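Local coordinates for WbbM protein (Klebsiella pneumoniae, PDB 6U4B), which is a bifunctional glycosyltransferase thought to polymerise the O-antigen polysaccharide, and binds magnesium in its glycosyltransferase family 8 region, at residues Leu390-Leu395 with Val402-Ser407. Numbering follows the deposited sequence.
Sequences LFIPQL and VVFIDS. With MG (magnesium ion), chain C.
Ile392, from the short helix 392-395, rests on two side chains of strand 402-405, and its two branches divide the work. The longer branch carries CD1 to Phe404, 3.8 Å from ring atom CD1, and the same methyl lies 3.9 Å from Phe404 CB, so it settles where the ring joins its stem, oblique to the ring plane. The shorter branch sends CG2 to Val402 CG1 at 4.1 Å, a looser touch. A first torsion of -75° sets CG1 beside the backbone N and CG2 anti to it, spreading the branches over strand positions two residues apart; Val403 between them points away from the helix and touches Val478 and Leu419. The side chains of Phe404 and Ile392 meet at about a right angle. All three residues are buried and the contact is purely apolar, small at 115 Å². Phe479 of the antiparallel strand 477-479 also touches both Ile392 and Phe404, while Val402 leans on Pro303 and Val305 of the parallel strand 302-309. Two residues beyond Phe404, Asp406 binds the magnesium ion through OD2 at 2.1 Å, together with Asp408 and His560; its other oxygen, OD1, forms a salt bridge with Arg389, just ahead of 390-395. The short helix thus packs on strand 402-405, which lies between strands 302-309 and 477-479 in the mixed sheet of the glycosyltransferase family 8 region; the chain then continues into Asp406-Ser407-Asp408, the DxD motif characteristic of GT-A-type glycosyltransferases, whose two aspartates bind the magnesium ion.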
ATOM      1  N   LEU A 390      11.027 -34.310  -8.669  1.00 44.48           N
ATOM      2  CA  LEU A 390      11.317 -35.447  -9.536  1.00 42.61           C
ATOM      3  C   LEU A 390      10.250 -35.656 -10.602  1.00 45.78           C
ATOM      4  O   LEU A 390      10.542 -36.247 -11.646  1.00 46.74           O
ATOM      5  CB  LEU A 390      11.455 -36.725  -8.708  1.00 40.35           C
ATOM      6  CG  LEU A 390      12.498 -36.729  -7.593  1.00 45.87           C
ATOM      7  CD1 LEU A 390      12.545 -38.096  -6.926  1.00 47.78           C
ATOM      8  CD2 LEU A 390      13.864 -36.346  -8.137  1.00 43.84           C
ATOM      9  N   PHE A 391       9.029 -35.189 -10.368  1.00 48.56           N
ATOM     10  CA  PHE A 391       7.921 -35.425 -11.283  1.00 46.24           C
ATOM     11  C   PHE A 391       7.725 -34.299 -12.285  1.00 42.07           C
ATOM     12  O   PHE A 391       6.794 -34.366 -13.095  1.00 43.01           O
ATOM     13  CB  PHE A 391       6.633 -35.655 -10.487  1.00 43.32           C
ATOM     14  CG  PHE A 391       6.686 -36.868  -9.603  1.00 48.20           C
ATOM     15  CD1 PHE A 391       7.127 -36.767  -8.293  1.00 46.74           C
ATOM     16  CD2 PHE A 391       6.320 -38.112 -10.090  1.00 51.06           C
ATOM     17  CE1 PHE A 391       7.190 -37.883  -7.483  1.00 49.13           C
ATOM     18  CE2 PHE A 391       6.382 -39.238  -9.281  1.00 52.15           C
ATOM     19  CZ  PHE A 391       6.818 -39.122  -7.976  1.00 53.93           C
ATOM     20  N   ILE A 392       8.585 -33.274 -12.249  1.00 36.78           N
ATOM     21  CA  ILE A 392       8.450 -32.165 -13.199  1.00 37.42           C
ATOM     22  C   ILE A 392       8.577 -32.619 -14.648  1.00 41.19           C
ATOM     23  O   ILE A 392       7.747 -32.201 -15.469  1.00 43.75           O
ATOM     24  CB  ILE A 392       9.426 -31.036 -12.831  1.00 41.56           C
ATOM     25  CG1 ILE A 392       8.900 -30.283 -11.607  1.00 46.22           C
ATOM     26  CG2 ILE A 392       9.628 -30.092 -14.009  1.00 36.46           C
ATOM     27  CD1 ILE A 392       9.924 -29.388 -10.938  1.00 48.47           C
ATOM     28  N   PRO A 393       9.542 -33.455 -15.039  1.00 44.35           N
ATOM     29  CA  PRO A 393       9.599 -33.880 -16.451  1.00 44.88           C
ATOM     30  C   PRO A 393       8.383 -34.668 -16.914  1.00 46.32           C
ATOM     31  O   PRO A 393       8.155 -34.761 -18.127  1.00 46.42           O
ATOM     32  CB  PRO A 393      10.876 -34.733 -16.516  1.00 44.82           C
ATOM     33  CG  PRO A 393      11.143 -35.134 -15.110  1.00 44.15           C
ATOM     34  CD  PRO A 393      10.692 -33.980 -14.279  1.00 40.04           C
ATOM     35  N   GLN A 394       7.590 -35.235 -16.004  1.00 45.78           N
ATOM     36  CA  GLN A 394       6.407 -35.982 -16.417  1.00 43.39           C
ATOM     37  C   GLN A 394       5.173 -35.090 -16.519  1.00 43.88           C
ATOM     38  O   GLN A 394       4.502 -35.071 -17.556  1.00 43.75           O
ATOM     39  CB  GLN A 394       6.145 -37.141 -15.449  1.00 44.27           C
ATOM     40  CG  GLN A 394       5.041 -38.098 -15.898  1.00 59.65           C
ATOM     41  CD  GLN A 394       5.445 -38.961 -17.087  1.00 72.71           C
ATOM     42  OE1 GLN A 394       6.584 -38.906 -17.555  1.00 80.94           O
ATOM     43  NE2 GLN A 394       4.509 -39.767 -17.576  1.00 75.18           N
ATOM     44  N   LEU A 395       4.863 -34.342 -15.458  1.00 44.45           N
ATOM     45  CA  LEU A 395       3.680 -33.488 -15.475  1.00 43.55           C
ATOM     46  C   LEU A 395       3.810 -32.376 -16.510  1.00 44.76           C
ATOM     47  O   LEU A 395       2.828 -32.013 -17.169  1.00 43.01           O
ATOM     48  CB  LEU A 395       3.439 -32.900 -14.086  1.00 42.29           C
ATOM     49  CG  LEU A 395       2.181 -32.044 -13.928  1.00 44.09           C
ATOM     50  CD1 LEU A 395       0.933 -32.893 -14.142  1.00 46.36           C
ATOM     51  CD2 LEU A 395       2.150 -31.361 -12.568  1.00 43.30           C
ATOM     52  N   VAL A 402      11.268 -25.279 -18.166  1.00 44.05           N
ATOM     53  CA  VAL A 402      10.484 -24.940 -16.983  1.00 45.84           C
ATOM     54  C   VAL A 402      11.442 -24.547 -15.863  1.00 40.37           C
ATOM     55  O   VAL A 402      12.484 -25.181 -15.672  1.00 38.83           O
ATOM     56  CB  VAL A 402       9.593 -26.128 -16.558  1.00 46.48           C
ATOM     57  CG1 VAL A 402       9.393 -26.152 -15.056  1.00 45.47           C
ATOM     58  CG2 VAL A 402       8.258 -26.087 -17.286  1.00 41.59           C
ATOM     59  N   VAL A 403      11.087 -23.499 -15.121  1.00 34.21           N
ATOM     60  CA  VAL A 403      11.888 -23.016 -14.000  1.00 35.82           C
ATOM     61  C   VAL A 403      11.201 -23.418 -12.703  1.00 34.78           C
ATOM     62  O   VAL A 403      10.088 -22.960 -12.416  1.00 37.72           O
ATOM     63  CB  VAL A 403      12.090 -21.494 -14.058  1.00 41.39           C
ATOM     64  CG1 VAL A 403      12.928 -21.028 -12.879  1.00 37.26           C
ATOM     65  CG2 VAL A 403      12.737 -21.095 -15.374  1.00 46.75           C
ATOM     66  N   PHE A 404      11.855 -24.277 -11.922  1.00 35.56           N
ATOM     67  CA  PHE A 404      11.394 -24.559 -10.569  1.00 37.62           C
ATOM     68  C   PHE A 404      12.091 -23.639  -9.579  1.00 37.29           C
ATOM     69  O   PHE A 404      13.272 -23.317  -9.734  1.00 37.31           O
ATOM     70  CB  PHE A 404      11.649 -26.016 -10.168  1.00 34.36           C
ATOM     71  CG  PHE A 404      11.394 -26.282  -8.704  1.00 39.45           C
ATOM     72  CD1 PHE A 404      10.135 -26.656  -8.269  1.00 42.02           C
ATOM     73  CD2 PHE A 404      12.405 -26.121  -7.760  1.00 44.04           C
ATOM     74  CE1 PHE A 404       9.887 -26.880  -6.931  1.00 43.70           C
ATOM     75  CE2 PHE A 404      12.159 -26.332  -6.419  1.00 39.83           C
ATOM     76  CZ  PHE A 404      10.901 -26.718  -6.005  1.00 41.82           C
ATOM     77  N   ILE A 405      11.360 -23.244  -8.539  1.00 38.64           N
ATOM     78  CA  ILE A 405      11.936 -22.421  -7.480  1.00 32.45           C
ATOM     79  C   ILE A 405      11.305 -22.820  -6.154  1.00 30.35           C
ATOM     80  O   ILE A 405      10.095 -23.052  -6.070  1.00 34.86           O
ATOM     81  CB  ILE A 405      11.758 -20.915  -7.785  1.00 37.89           C
ATOM     82  CG1 ILE A 405      12.419 -20.053  -6.704  1.00 39.23           C
ATOM     83  CG2 ILE A 405      10.283 -20.554  -7.960  1.00 39.26           C
ATOM     84  CD1 ILE A 405      12.456 -18.577  -7.049  1.00 41.43           C
ATOM     85  N   ASP A 406      12.140 -22.917  -5.120  1.00 30.54           N
ATOM     86  CA  ASP A 406      11.654 -23.192  -3.773  1.00 33.67           C
ATOM     87  C   ASP A 406      10.643 -22.135  -3.332  1.00 38.42           C
ATOM     88  O   ASP A 406      10.702 -20.971  -3.741  1.00 36.69           O
ATOM     89  CB  ASP A 406      12.820 -23.224  -2.783  1.00 36.94           C
ATOM     90  CG  ASP A 406      13.380 -24.617  -2.579  1.00 44.90           C
ATOM     91  OD1 ASP A 406      13.008 -25.537  -3.340  1.00 45.94           O
ATOM     92  OD2 ASP A 406      14.192 -24.791  -1.644  1.00 49.75           O
ATOM     93  N   SER A 407       9.715 -22.547  -2.468  1.00 37.03           N
ATOM     94  CA  SER A 407       8.678 -21.637  -2.002  1.00 42.01           C
ATOM     95  C   SER A 407       9.183 -20.652  -0.957  1.00 43.79           C
ATOM     96  O   SER A 407       8.587 -19.580  -0.800  1.00 42.18           O
ATOM     97  CB  SER A 407       7.496 -22.426  -1.435  1.00 40.30           C
ATOM     98  OG  SER A 407       7.829 -23.030  -0.198  1.00 43.11           O
TER
HETATM   99 MG    MG C 602      14.371 -23.800   0.249  1.00 35.94          MG